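Local coordinates for protein N-acylglucosamine 2-epimerase (Marinomonas mediterranea, PDB 5X32) that catalyses the reversible isomerization of D-mannose to D-fructose and, less efficiently, that of D-lyxose to D-xylulose, at residues 18-23 with 60-65; 47-52 with 99-104; 289-294 with 361-366; 320-325 with 332-337. All blocks are in the same frame, centred on the assembly; numbering follows the deposited sequence.

Contact 1: residues 18-23 with 60-65; sequences KTMAFY and FNFAQA
Met20 reaches across from helix 9-23 to Phe62 and Ala65 of helix 52-69, two helices of the alpha/alpha barrel that characterises the N-acylglucosamine 2-epimerase family. The axes of segments 18-23 and 60-65 pass 11.5 Å apart, at 133° between their directions, so long side chains rather than backbones make the contact. Met382 of helix 379-390 touches both Met20 and Asn61. The apolar part rests on one methyl group. CG of Met20 sits beside its backbone N, with the carbonyl carbon opposite (chi1 -82°), and two further bends at chi2 and chi3 carry the thioether outward, although the CB itself does not point at the partner helix. Its CE comes 3.5 Å from Ala65 CB, and SD follows behind. The same methyl meets the CD1-CE1 side of the Phe62 ring at a slant; that ring is also packed against Phe34. Polar groups come together more loosely and form no bond between the two helices. Asn61 ND2 gives its hydrogen bond to Thr377 O, while Tyr23 OH is paired with Ser372 OG. The Asn61 side chain lies about 9 Å from that of His380, a probable proton donor/acceptor by similarity, so this buried packing is probably near the active site. What remains between the polar residues is an oblique approach of Tyr23 CD2 to Asn61 ND2, at 4.4 Å.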
loop_
_atom_site.group_PDB
_atom_site.type_symbol
_atom_site.label_atom_id
_atom_site.label_comp_id
_atom_site.label_asym_id
_atom_site.label_seq_id
_atom_site.Cartn_x
_atom_site.Cartn_y
_atom_site.Cartn_z
ATOM N N LYS A 18 18.891 -2.113 3.795
ATOM C CA LYS A 18 19.567 -1.578 2.616
ATOM C C LYS A 18 18.598 -0.645 1.853
ATOM O O LYS A 18 19.012 0.399 1.276
ATOM C CB LYS A 18 20.114 -2.713 1.730
ATOM C CG LYS A 18 21.067 -2.232 0.612
ATOM C CD LYS A 18 21.618 -3.383 -0.263
ATOM C CE LYS A 18 22.770 -2.923 -1.198
ATOM N NZ LYS A 18 24.148 -2.951 -0.577
ATOM N N THR A 19 17.304 -0.954 1.938
ATOM C CA THR A 19 16.322 -0.082 1.311
ATOM C C THR A 19 16.227 1.250 2.044
ATOM O O THR A 19 16.165 2.307 1.421
ATOM C CB THR A 19 14.943 -0.739 1.258
ATOM O OG1 THR A 19 14.996 -1.832 0.335
ATOM C CG2 THR A 19 13.874 0.257 0.799
ATOM N N MET A 20 16.246 1.194 3.366
ATOM C CA MET A 20 16.221 2.394 4.186
ATOM C C MET A 20 17.421 3.256 3.819
ATOM O O MET A 20 17.307 4.486 3.688
ATOM C CB MET A 20 16.240 2.041 5.675
ATOM C CG MET A 20 14.894 1.673 6.250
ATOM S SD MET A 20 13.689 2.979 5.994
ATOM C CE MET A 20 14.198 4.171 7.233
ATOM N N ALA A 21 18.564 2.592 3.635
ATOM C CA ALA A 21 19.807 3.303 3.356
ATOM C C ALA A 21 19.785 3.986 1.992
ATOM O O ALA A 21 20.509 4.953 1.796
ATOM C CB ALA A 21 20.975 2.379 3.460
ATOM N N PHE A 22 19.013 3.465 1.032
ATOM C CA PHE A 22 18.872 4.175 -0.256
ATOM C C PHE A 22 18.181 5.533 -0.107
ATOM O O PHE A 22 18.512 6.466 -0.836
ATOM C CB PHE A 22 18.104 3.348 -1.295
ATOM C CG PHE A 22 17.708 4.135 -2.535
ATOM C CD1 PHE A 22 18.602 4.323 -3.569
ATOM C CD2 PHE A 22 16.437 4.685 -2.654
ATOM C CE1 PHE A 22 18.236 5.041 -4.702
ATOM C CE2 PHE A 22 16.069 5.410 -3.779
ATOM C CZ PHE A 22 16.968 5.581 -4.803
ATOM N N TYR A 23 17.204 5.631 0.799
ATOM C CA TYR A 23 16.382 6.847 0.949
ATOM C C TYR A 23 16.939 7.829 2.001
ATOM O O TYR A 23 16.782 9.049 1.887
ATOM C CB TYR A 23 14.923 6.482 1.323
ATOM C CG TYR A 23 14.085 5.830 0.233
ATOM C CD1 TYR A 23 13.550 6.582 -0.808
ATOM C CD2 TYR A 23 13.788 4.474 0.272
ATOM C CE1 TYR A 23 12.771 5.992 -1.809
ATOM C CE2 TYR A 23 12.996 3.862 -0.727
ATOM C CZ TYR A 23 12.491 4.628 -1.759
ATOM O OH TYR A 23 11.711 4.041 -2.733
ATOM N N PHE A 60 5.284 6.472 7.224
ATOM C CA PHE A 60 5.253 5.034 7.473
ATOM C C PHE A 60 6.663 4.409 7.486
ATOM O O PHE A 60 6.997 3.638 8.394
ATOM C CB PHE A 60 4.387 4.336 6.415
ATOM C CG PHE A 60 4.379 2.850 6.538
ATOM C CD1 PHE A 60 5.345 2.081 5.916
ATOM C CD2 PHE A 60 3.425 2.218 7.314
ATOM C CE1 PHE A 60 5.338 0.708 6.057
ATOM C CE2 PHE A 60 3.416 0.849 7.451
ATOM C CZ PHE A 60 4.366 0.095 6.823
ATOM N N ASN A 61 7.479 4.751 6.488
ATOM C CA ASN A 61 8.847 4.248 6.409
ATOM C C ASN A 61 9.598 4.448 7.702
ATOM O O ASN A 61 10.006 3.491 8.368
ATOM C CB ASN A 61 9.643 4.965 5.320
ATOM C CG ASN A 61 9.352 4.466 3.930
ATOM O OD1 ASN A 61 8.293 3.877 3.657
ATOM N ND2 ASN A 61 10.305 4.709 3.020
ATOM N N PHE A 62 9.749 5.713 8.079
ATOM C CA PHE A 62 10.662 6.041 9.169
ATOM C C PHE A 62 10.089 5.583 10.498
ATOM O O PHE A 62 10.832 5.142 11.376
ATOM C CB PHE A 62 10.966 7.534 9.185
ATOM C CG PHE A 62 11.829 7.970 8.039
ATOM C CD1 PHE A 62 13.141 7.539 7.944
ATOM C CD2 PHE A 62 11.326 8.800 7.053
ATOM C CE1 PHE A 62 13.946 7.932 6.893
ATOM C CE2 PHE A 62 12.111 9.187 5.996
ATOM C CZ PHE A 62 13.432 8.759 5.918
ATOM N N ALA A 63 8.768 5.642 10.632
ATOM C CA ALA A 63 8.145 5.159 11.857
ATOM C C ALA A 63 8.383 3.663 12.038
ATOM O O ALA A 63 8.881 3.232 13.077
ATOM C CB ALA A 63 6.672 5.470 11.863
ATOM N N GLN A 64 8.048 2.878 11.017
ATOM C CA GLN A 64 8.240 1.429 11.075
ATOM C C GLN A 64 9.715 1.061 11.330
ATOM O O GLN A 64 10.025 0.151 12.131
ATOM C CB GLN A 64 7.747 0.795 9.781
ATOM C CG GLN A 64 6.236 0.798 9.623
ATOM C CD GLN A 64 5.558 0.008 10.698
ATOM O OE1 GLN A 64 5.968 -1.110 11.016
ATOM N NE2 GLN A 64 4.524 0.588 11.288
ATOM N N ALA A 65 10.623 1.796 10.688
ATOM C CA ALA A 65 12.044 1.542 10.889
ATOM C C ALA A 65 12.431 1.841 12.334
ATOM O O ALA A 65 13.251 1.151 12.928
ATOM C CB ALA A 65 12.879 2.365 9.937
#

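Contact 2: residues 47-52 with 99-104; sequences PNTRHL and LLDGGT
Arg50 and Leu100 form the firm centre of this contact, an antiparallel hydrogen-bonded pair. Arg50 N donates to Leu100 O at 2.9 Å, and Leu100 N returns a bond to Arg50 O at the same length. On the face of these two residues Leu100 CD1 lies 3.8 Å from Arg50 CB, backed by Tyr84 of helix 72-89. The arginine then leads away: its NH2 holds Pro47 O in the guanidinium plane at 2.6 Å and also forms a salt bridge with Asp29. Strand 49-51 is an outermost strand of an antiparallel sheet within the chain, and strand 99-101 passes into strand 104-111 through a two-residue beta hairpin, whose type II' turn spans Asp101 to Thr104 and has Gly102 at positive phi. On the other face, Leu99 crosses His51 at about a right angle and sets CD1 3.4 Å from His51 CD2. That ring is fixed by its second role, since His51 stands at the N-cap of helix 52-69 and its ND1 is bonded to Val53 N. Toward the solvent side the packing thins. The side chains of Asn48 and Asp101 cross at a slant, Asp101 OD1 lying against Asn48 CB, with the amide and carboxylate planes turned 21° from each other. An alanine in place of Asp101 would remove the carboxylate, and Asn48 CB would probably lose its neighbour across the strands.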
loop_
_atom_site.group_PDB
_atom_site.type_symbol
_atom_site.label_atom_id
_atom_site.label_comp_id
_atom_site.label_asym_id
_atom_site.label_seq_id
_atom_site.Cartn_x
_atom_site.Cartn_y
_atom_site.Cartn_z
ATOM N N PRO A 47 12.935 18.147 -6.752
ATOM C CA PRO A 47 12.952 18.481 -5.318
ATOM C C PRO A 47 11.770 19.332 -4.888
ATOM O O PRO A 47 11.538 19.519 -3.691
ATOM C CB PRO A 47 14.236 19.289 -5.168
ATOM C CG PRO A 47 14.366 19.981 -6.481
ATOM C CD PRO A 47 13.854 19.008 -7.520
ATOM N N ASN A 48 10.975 19.777 -5.846
ATOM C CA ASN A 48 9.876 20.646 -5.502
ATOM C C ASN A 48 8.529 19.957 -5.427
ATOM O O ASN A 48 7.829 20.075 -4.433
ATOM C CB ASN A 48 9.800 21.783 -6.520
ATOM C CG ASN A 48 11.042 22.642 -6.518
ATOM O OD1 ASN A 48 11.584 22.975 -5.453
ATOM N ND2 ASN A 48 11.493 23.023 -7.702
ATOM N N THR A 49 8.194 19.178 -6.443
ATOM C CA THR A 49 6.881 18.574 -6.481
ATOM C C THR A 49 6.708 17.546 -5.381
ATOM O O THR A 49 7.525 16.653 -5.204
ATOM C CB THR A 49 6.631 17.943 -7.840
ATOM O OG1 THR A 49 6.760 18.961 -8.836
ATOM C CG2 THR A 49 5.228 17.352 -7.919
ATOM N N ARG A 50 5.626 17.692 -4.636
ATOM C CA ARG A 50 5.323 16.760 -3.578
ATOM C C ARG A 50 3.883 16.317 -3.568
ATOM O O ARG A 50 2.953 17.076 -3.881
ATOM C CB ARG A 50 5.727 17.330 -2.226
ATOM C CG ARG A 50 7.223 17.249 -2.088
ATOM C CD ARG A 50 7.797 18.200 -1.113
ATOM N NE ARG A 50 9.145 18.573 -1.529
ATOM C CZ ARG A 50 10.134 18.805 -0.681
ATOM N NH1 ARG A 50 9.929 18.670 0.622
ATOM N NH2 ARG A 50 11.326 19.144 -1.143
ATOM N N HIS A 51 3.734 15.051 -3.206
ATOM C CA HIS A 51 2.452 14.377 -3.256
ATOM C C HIS A 51 2.112 13.829 -1.889
ATOM O O HIS A 51 2.970 13.277 -1.193
ATOM C CB HIS A 51 2.486 13.243 -4.281
ATOM C CG HIS A 51 1.139 12.716 -4.646
ATOM N ND1 HIS A 51 0.335 12.044 -3.749
ATOM C CD2 HIS A 51 0.459 12.746 -5.816
ATOM C CE1 HIS A 51 -0.797 11.711 -4.343
ATOM N NE2 HIS A 51 -0.745 12.119 -5.598
ATOM N N LEU A 52 0.842 13.948 -1.530
ATOM C CA LEU A 52 0.382 13.514 -0.228
ATOM C C LEU A 52 0.748 12.044 0.028
ATOM O O LEU A 52 1.165 11.698 1.140
ATOM C CB LEU A 52 -1.130 13.699 -0.130
ATOM C CG LEU A 52 -1.781 13.336 1.195
ATOM C CD1 LEU A 52 -1.235 14.261 2.310
ATOM C CD2 LEU A 52 -3.272 13.409 1.047
ATOM N N LEU A 99 -1.496 17.632 -4.266
ATOM C CA LEU A 99 -0.230 17.866 -4.949
ATOM C C LEU A 99 0.234 19.316 -4.817
ATOM O O LEU A 99 -0.564 20.249 -4.953
ATOM C CB LEU A 99 -0.370 17.508 -6.425
ATOM C CG LEU A 99 0.948 17.225 -7.131
ATOM C CD1 LEU A 99 1.522 15.897 -6.636
ATOM C CD2 LEU A 99 0.776 17.243 -8.628
ATOM N N LEU A 100 1.532 19.522 -4.629
ATOM C CA LEU A 100 2.013 20.881 -4.390
ATOM C C LEU A 100 3.436 21.109 -4.890
ATOM O O LEU A 100 4.245 20.186 -4.927
ATOM C CB LEU A 100 1.901 21.196 -2.887
ATOM C CG LEU A 100 2.688 20.317 -1.902
ATOM C CD1 LEU A 100 4.153 20.763 -1.761
ATOM C CD2 LEU A 100 2.017 20.225 -0.541
ATOM N N ASP A 101 3.739 22.352 -5.251
ATOM C CA ASP A 101 5.086 22.763 -5.660
ATOM C C ASP A 101 5.469 23.984 -4.849
ATOM O O ASP A 101 4.906 25.057 -5.053
ATOM C CB ASP A 101 5.135 23.090 -7.164
ATOM C CG ASP A 101 6.551 23.434 -7.667
ATOM O OD1 ASP A 101 7.394 23.861 -6.851
ATOM O OD2 ASP A 101 6.816 23.310 -8.892
ATOM N N GLY A 102 6.437 23.821 -3.953
ATOM C CA GLY A 102 6.848 24.893 -3.072
ATOM C C GLY A 102 5.701 25.449 -2.247
ATOM O O GLY A 102 4.989 24.710 -1.557
ATOM N N GLY A 103 5.494 26.759 -2.333
ATOM C CA GLY A 103 4.440 27.371 -1.561
ATOM C C GLY A 103 3.121 27.372 -2.303
ATOM O O GLY A 103 2.120 27.871 -1.791
ATOM N N THR A 104 3.116 26.810 -3.509
ATOM C CA THR A 104 1.908 26.733 -4.322
ATOM C C THR A 104 1.230 25.352 -4.294
ATOM O O THR A 104 1.884 24.321 -4.421
ATOM C CB THR A 104 2.214 27.088 -5.782
ATOM O OG1 THR A 104 2.777 28.400 -5.844
ATOM C CG2 THR A 104 0.951 27.048 -6.620
#

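Contact 3: residues 289-294 with 361-366; sequences TKKGGL and DENNAQ
Lys291 and Asn364 reach toward each other's loop, the lysine laying its aliphatic chain along a turn and the asparagine offering its amide to a carbonyl. Asn364 has CG beside its backbone N (chi1 -48°), which sends ND2 across to Lys291 O at 3.3 Å. This bond is weak, with an N-H...O angle of 147°, and the same nitrogen passes 3.6 Å from Lys291 CB. The extended part of the lysine puts CD 3.6 Å from Glu362 O and also near Asn363 CA, while CE faces the side-chain oxygen of Asn363 at longer range; the chain bends only at its last torsion. Glu362 O has its own polar partner in Lys309 NZ, so the lysine methylenes rest beside an oxygen already engaged. The turn they meet runs from Asp361 to Asn364. It is a type I turn closed by Asn364 N to Asp361 O, with Asp361 N bonded to Ala365 O and Asn364 in the left-handed region, the pattern of a type I turn with a G1 beta bulge. Within it, Asp361 OD1 takes Ala365 N from above the carboxylate plane at 2.7 Å. Replacing Asn364 with an alanine would remove the amide, and Lys291 O would probably be left without this mate across the loops. The turn follows strand 359-360, whereas Lys291 belongs to the loop between helix 271-286 and strand 297-298. The Asn364 side chain also touches Phe343 and His347 of helix 331-347.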
loop_
_atom_site.group_PDB
_atom_site.type_symbol
_atom_site.label_atom_id
_atom_site.label_comp_id
_atom_site.label_asym_id
_atom_site.label_seq_id
_atom_site.Cartn_x
_atom_site.Cartn_y
_atom_site.Cartn_z
ATOM N N THR A 289 5.304 -17.583 -16.803
ATOM C CA THR A 289 5.955 -18.895 -16.676
ATOM C C THR A 289 7.287 -19.045 -17.410
ATOM O O THR A 289 8.025 -19.999 -17.153
ATOM C CB THR A 289 5.042 -20.013 -17.189
ATOM O OG1 THR A 289 4.496 -19.634 -18.458
ATOM C CG2 THR A 289 3.919 -20.277 -16.195
ATOM N N LYS A 290 7.584 -18.122 -18.325
ATOM C CA LYS A 290 8.839 -18.175 -19.073
ATOM C C LYS A 290 9.941 -17.290 -18.467
ATOM O O LYS A 290 11.067 -17.740 -18.253
ATOM C CB LYS A 290 8.586 -17.754 -20.527
ATOM C CG LYS A 290 7.806 -18.787 -21.357
ATOM C CD LYS A 290 7.898 -20.209 -20.768
ATOM C CE LYS A 290 6.740 -21.115 -21.213
ATOM N NZ LYS A 290 5.417 -20.715 -20.644
ATOM N N LYS A 291 9.599 -16.048 -18.146
ATOM C CA LYS A 291 10.582 -15.099 -17.660
ATOM C C LYS A 291 10.421 -14.727 -16.184
ATOM O O LYS A 291 11.285 -14.023 -15.619
ATOM C CB LYS A 291 10.580 -13.850 -18.547
ATOM C CG LYS A 291 10.960 -14.148 -20.003
ATOM C CD LYS A 291 10.984 -12.893 -20.865
ATOM C CE LYS A 291 12.003 -13.013 -21.994
ATOM N NZ LYS A 291 13.349 -13.445 -21.500
ATOM N N GLY A 292 9.318 -15.170 -15.573
ATOM C CA GLY A 292 9.064 -14.918 -14.156
ATOM C C GLY A 292 8.253 -13.680 -13.796
ATOM O O GLY A 292 8.075 -12.792 -14.623
ATOM N N GLY A 293 7.738 -13.644 -12.563
ATOM C CA GLY A 293 7.072 -12.471 -12.029
ATOM C C GLY A 293 5.613 -12.354 -12.440
ATOM O O GLY A 293 5.191 -12.951 -13.420
ATOM N N LEU A 294 4.848 -11.541 -11.718
ATOM C CA LEU A 294 3.460 -11.311 -12.077
ATOM C C LEU A 294 3.278 -10.107 -12.975
ATOM O O LEU A 294 3.806 -9.014 -12.730
ATOM C CB LEU A 294 2.580 -11.128 -10.841
ATOM C CG LEU A 294 2.579 -12.271 -9.837
ATOM C CD1 LEU A 294 2.420 -11.702 -8.461
ATOM C CD2 LEU A 294 1.472 -13.296 -10.175
ATOM N N ASP A 361 9.608 -4.202 -18.209
ATOM C CA ASP A 361 8.727 -4.664 -19.295
ATOM C C ASP A 361 8.586 -6.201 -19.292
ATOM O O ASP A 361 9.185 -6.882 -18.443
ATOM C CB ASP A 361 9.244 -4.163 -20.654
ATOM C CG ASP A 361 10.614 -4.761 -21.047
ATOM O OD1 ASP A 361 11.109 -5.702 -20.372
ATOM O OD2 ASP A 361 11.207 -4.262 -22.037
ATOM N N GLU A 362 7.823 -6.732 -20.254
ATOM C CA GLU A 362 7.795 -8.175 -20.581
ATOM C C GLU A 362 9.096 -8.916 -20.341
ATOM O O GLU A 362 9.106 -9.993 -19.749
ATOM C CB GLU A 362 7.401 -8.385 -22.038
ATOM C CG GLU A 362 5.930 -8.245 -22.261
ATOM C CD GLU A 362 5.510 -8.345 -23.715
ATOM O OE1 GLU A 362 6.259 -7.864 -24.594
ATOM O OE2 GLU A 362 4.419 -8.909 -23.976
ATOM N N ASN A 363 10.186 -8.319 -20.809
ATOM C CA ASN A 363 11.467 -8.998 -20.890
ATOM C C ASN A 363 12.363 -8.692 -19.711
ATOM O O ASN A 363 13.560 -8.961 -19.752
ATOM C CB ASN A 363 12.145 -8.619 -22.196
ATOM C CG ASN A 363 11.147 -8.482 -23.338
ATOM O OD1 ASN A 363 10.567 -9.475 -23.806
ATOM N ND2 ASN A 363 10.912 -7.243 -23.768
ATOM N N ASN A 364 11.770 -8.099 -18.678
ATOM C CA ASN A 364 12.467 -7.745 -17.446
ATOM C C ASN A 364 13.489 -6.623 -17.655
ATOM O O ASN A 364 14.440 -6.472 -16.875
ATOM C CB ASN A 364 13.146 -8.983 -16.844
ATOM C CG ASN A 364 12.203 -10.191 -16.775
ATOM O OD1 ASN A 364 10.996 -10.042 -16.560
ATOM N ND2 ASN A 364 12.750 -11.392 -16.970
ATOM N N ALA A 365 13.258 -5.799 -18.673
ATOM C CA ALA A 365 14.093 -4.627 -18.910
ATOM C C ALA A 365 13.497 -3.406 -18.236
ATOM O O ALA A 365 12.288 -3.200 -18.311
ATOM C CB ALA A 365 14.229 -4.379 -20.382
ATOM N N GLN A 366 14.325 -2.577 -17.610
ATOM C CA GLN A 366 13.837 -1.314 -17.051
ATOM C C GLN A 366 13.396 -0.399 -18.175
ATOM O O GLN A 366 13.875 -0.500 -19.292
ATOM C CB GLN A 366 14.901 -0.617 -16.199
ATOM C CG GLN A 366 15.291 -1.402 -14.971
ATOM C CD GLN A 366 16.382 -0.737 -14.165
ATOM O OE1 GLN A 366 17.484 -1.273 -14.014
ATOM N NE2 GLN A 366 16.072 0.431 -13.609
#

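Contact 4: residues 320-325 with 332-337; sequences AAWLLY and TYYKQY
Trp322 swings its CG anti to the backbone N (chi1 -173°), and Tyr337 does likewise, which brings the indole against one face of the Tyr337 ring. The benzene edge of Trp322 points to that face: Trp322 CE3 lies over the centre of the Tyr337 ring, 3.7 Å from Tyr337 CD2, in an edge-to-face pair with planes 51° apart. Tyr325 and Tyr334 share that first torsion too, and their side chains run side by side in one direction. CB of Tyr334 stands over the centre of the Tyr325 ring, 3.7 Å from its centroid, as a CH-pi contact. Trp322 CZ3 meets the rim of the Tyr334 ring, close to its plane, at 3.8 Å from Tyr334 CD1. Leu324 CB lies over a face of Tyr333, 3.9 Å from the ring centroid. Between these clusters the small Ala321 allows a close approach, its CB facing Tyr337 CB at 4.1 Å. Several polar ends find partners beyond the pair: Trp322 NE1 in Thr391, Tyr325 OH in Glu331, Tyr333 OH in Asp280 and Tyr337 OH in Phe6 O. The segment axes pass 8.0 Å apart at 156°, and helix 311-328 is followed almost at once by helix 331-347. This is an antiparallel helix pair joined by a short connection, consistent with the alpha/alpha barrel of the family.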
loop_
_atom_site.group_PDB
_atom_site.type_symbol
_atom_site.label_atom_id
_atom_site.label_comp_id
_atom_site.label_asym_id
_atom_site.label_seq_id
_atom_site.Cartn_x
_atom_site.Cartn_y
_atom_site.Cartn_z
ATOM N N ALA A 320 1.228 -11.933 0.844
ATOM C CA ALA A 320 0.021 -12.721 0.827
ATOM C C ALA A 320 0.412 -14.194 0.873
ATOM O O ALA A 320 -0.170 -14.975 1.644
ATOM C CB ALA A 320 -0.808 -12.402 -0.400
ATOM N N ALA A 321 1.411 -14.561 0.068
ATOM C CA ALA A 321 1.864 -15.949 0.003
ATOM C C ALA A 321 2.356 -16.424 1.353
ATOM O O ALA A 321 2.075 -17.554 1.755
ATOM C CB ALA A 321 2.957 -16.120 -1.034
ATOM N N TRP A 322 3.117 -15.573 2.047
ATOM C CA TRP A 322 3.661 -16.003 3.332
ATOM C C TRP A 322 2.559 -16.237 4.331
ATOM O O TRP A 322 2.589 -17.218 5.081
ATOM C CB TRP A 322 4.651 -15.004 3.912
ATOM C CG TRP A 322 5.304 -15.560 5.143
ATOM C CD1 TRP A 322 5.047 -15.216 6.434
ATOM C CD2 TRP A 322 6.283 -16.607 5.194
ATOM N NE1 TRP A 322 5.829 -15.961 7.287
ATOM C CE2 TRP A 322 6.595 -16.823 6.548
ATOM C CE3 TRP A 322 6.937 -17.368 4.223
ATOM C CZ2 TRP A 322 7.528 -17.769 6.956
ATOM C CZ3 TRP A 322 7.860 -18.308 4.629
ATOM C CH2 TRP A 322 8.148 -18.501 5.982
ATOM N N LEU A 323 1.597 -15.322 4.355
ATOM C CA LEU A 323 0.484 -15.462 5.279
ATOM C C LEU A 323 -0.296 -16.731 4.967
ATOM O O LEU A 323 -0.639 -17.484 5.862
ATOM C CB LEU A 323 -0.429 -14.227 5.224
ATOM C CG LEU A 323 0.304 -12.981 5.740
ATOM C CD1 LEU A 323 -0.539 -11.719 5.646
ATOM C CD2 LEU A 323 0.762 -13.224 7.158
ATOM N N LEU A 324 -0.495 -16.994 3.687
ATOM C CA LEU A 324 -1.230 -18.165 3.243
ATOM C C LEU A 324 -0.523 -19.439 3.669
ATOM O O LEU A 324 -1.154 -20.441 4.049
ATOM C CB LEU A 324 -1.367 -18.121 1.730
ATOM C CG LEU A 324 -2.560 -17.294 1.290
ATOM C CD1 LEU A 324 -2.522 -17.236 -0.202
ATOM C CD2 LEU A 324 -3.859 -17.956 1.785
ATOM N N TYR A 325 0.801 -19.386 3.639
ATOM C CA TYR A 325 1.569 -20.558 3.986
ATOM C C TYR A 325 1.490 -20.765 5.497
ATOM O O TYR A 325 1.390 -21.908 5.958
ATOM C CB TYR A 325 3.013 -20.438 3.500
ATOM C CG TYR A 325 3.899 -21.501 4.090
ATOM C CD1 TYR A 325 3.687 -22.849 3.813
ATOM C CD2 TYR A 325 4.914 -21.163 4.970
ATOM C CE1 TYR A 325 4.482 -23.829 4.380
ATOM C CE2 TYR A 325 5.707 -22.128 5.537
ATOM C CZ TYR A 325 5.493 -23.458 5.244
ATOM O OH TYR A 325 6.296 -24.414 5.821
ATOM N N THR A 332 2.752 -25.366 -1.153
ATOM C CA THR A 332 2.561 -24.633 -2.392
ATOM C C THR A 332 2.850 -23.143 -2.201
ATOM O O THR A 332 3.563 -22.521 -3.004
ATOM C CB THR A 332 1.126 -24.805 -2.897
ATOM O OG1 THR A 332 0.916 -26.185 -3.202
ATOM C CG2 THR A 332 0.884 -23.969 -4.137
ATOM N N TYR A 333 2.302 -22.572 -1.130
ATOM C CA TYR A 333 2.434 -21.144 -0.928
ATOM C C TYR A 333 3.872 -20.812 -0.548
ATOM O O TYR A 333 4.413 -19.815 -1.007
ATOM C CB TYR A 333 1.447 -20.656 0.137
ATOM C CG TYR A 333 0.024 -20.864 -0.299
ATOM C CD1 TYR A 333 -0.442 -20.282 -1.469
ATOM C CD2 TYR A 333 -0.850 -21.687 0.423
ATOM C CE1 TYR A 333 -1.736 -20.479 -1.894
ATOM C CE2 TYR A 333 -2.153 -21.888 0.002
ATOM C CZ TYR A 333 -2.587 -21.279 -1.160
ATOM O OH TYR A 333 -3.868 -21.454 -1.626
ATOM N N TYR A 334 4.517 -21.672 0.231
ATOM C CA TYR A 334 5.921 -21.450 0.537
ATOM C C TYR A 334 6.716 -21.393 -0.761
ATOM O O TYR A 334 7.482 -20.447 -0.990
ATOM C CB TYR A 334 6.459 -22.552 1.448
ATOM C CG TYR A 334 7.928 -22.424 1.774
ATOM C CD1 TYR A 334 8.385 -21.494 2.699
ATOM C CD2 TYR A 334 8.869 -23.218 1.120
ATOM C CE1 TYR A 334 9.748 -21.379 2.986
ATOM C CE2 TYR A 334 10.219 -23.109 1.393
ATOM C CZ TYR A 334 10.659 -22.186 2.322
ATOM O OH TYR A 334 12.007 -22.081 2.588
ATOM N N LYS A 335 6.508 -22.387 -1.626
ATOM C CA LYS A 335 7.224 -22.434 -2.896
ATOM C C LYS A 335 6.975 -21.189 -3.735
ATOM O O LYS A 335 7.883 -20.702 -4.426
ATOM C CB LYS A 335 6.854 -23.675 -3.680
ATOM C CG LYS A 335 7.749 -24.843 -3.332
ATOM C CD LYS A 335 7.467 -26.076 -4.175
ATOM C CE LYS A 335 6.328 -26.831 -3.569
ATOM N NZ LYS A 335 6.696 -27.069 -2.145
ATOM N N GLN A 336 5.748 -20.676 -3.685
ATOM C CA GLN A 336 5.403 -19.509 -4.488
ATOM C C GLN A 336 6.030 -18.234 -3.932
ATOM O O GLN A 336 6.402 -17.330 -4.678
ATOM C CB GLN A 336 3.892 -19.371 -4.590
ATOM C CG GLN A 336 3.310 -20.301 -5.617
ATOM C CD GLN A 336 1.813 -20.415 -5.513
ATOM O OE1 GLN A 336 1.245 -20.305 -4.423
ATOM N NE2 GLN A 336 1.154 -20.584 -6.652
ATOM N N TYR A 337 6.108 -18.175 -2.611
ATOM C CA TYR A 337 6.842 -17.162 -1.885
ATOM C C TYR A 337 8.297 -17.115 -2.384
ATOM O O TYR A 337 8.848 -16.031 -2.703
ATOM C CB TYR A 337 6.757 -17.462 -0.384
ATOM C CG TYR A 337 7.580 -16.559 0.480
ATOM C CD1 TYR A 337 7.109 -15.297 0.828
ATOM C CD2 TYR A 337 8.797 -16.969 0.992
ATOM C CE1 TYR A 337 7.850 -14.449 1.621
ATOM C CE2 TYR A 337 9.553 -16.127 1.798
ATOM C CZ TYR A 337 9.070 -14.866 2.108
ATOM O OH TYR A 337 9.797 -14.010 2.909
#

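Contacts 1 and 4 are buried helix packings, whereas contact 2 is partly buried and contact 3 lies at the surface. The helix pairs differ: contact 4 joins sequence neighbours through close aromatic faces, while contact 1 spans a wider gap with one long, bent methionine. Contact 2 relies on backbone hydrogen bonds between strands, and contact 3 on lysine methylene packing and a single weak hydrogen bond from a side-chain amide. Contacts 1 and 2 are linked along the chain, strand 49-51 leading into helix 52-69. Contact 3 borders helix 331-347, which also serves contact 4. Contacts 2 and 4 lie on opposite sides of the chain's centre, with centres about 39 Å apart.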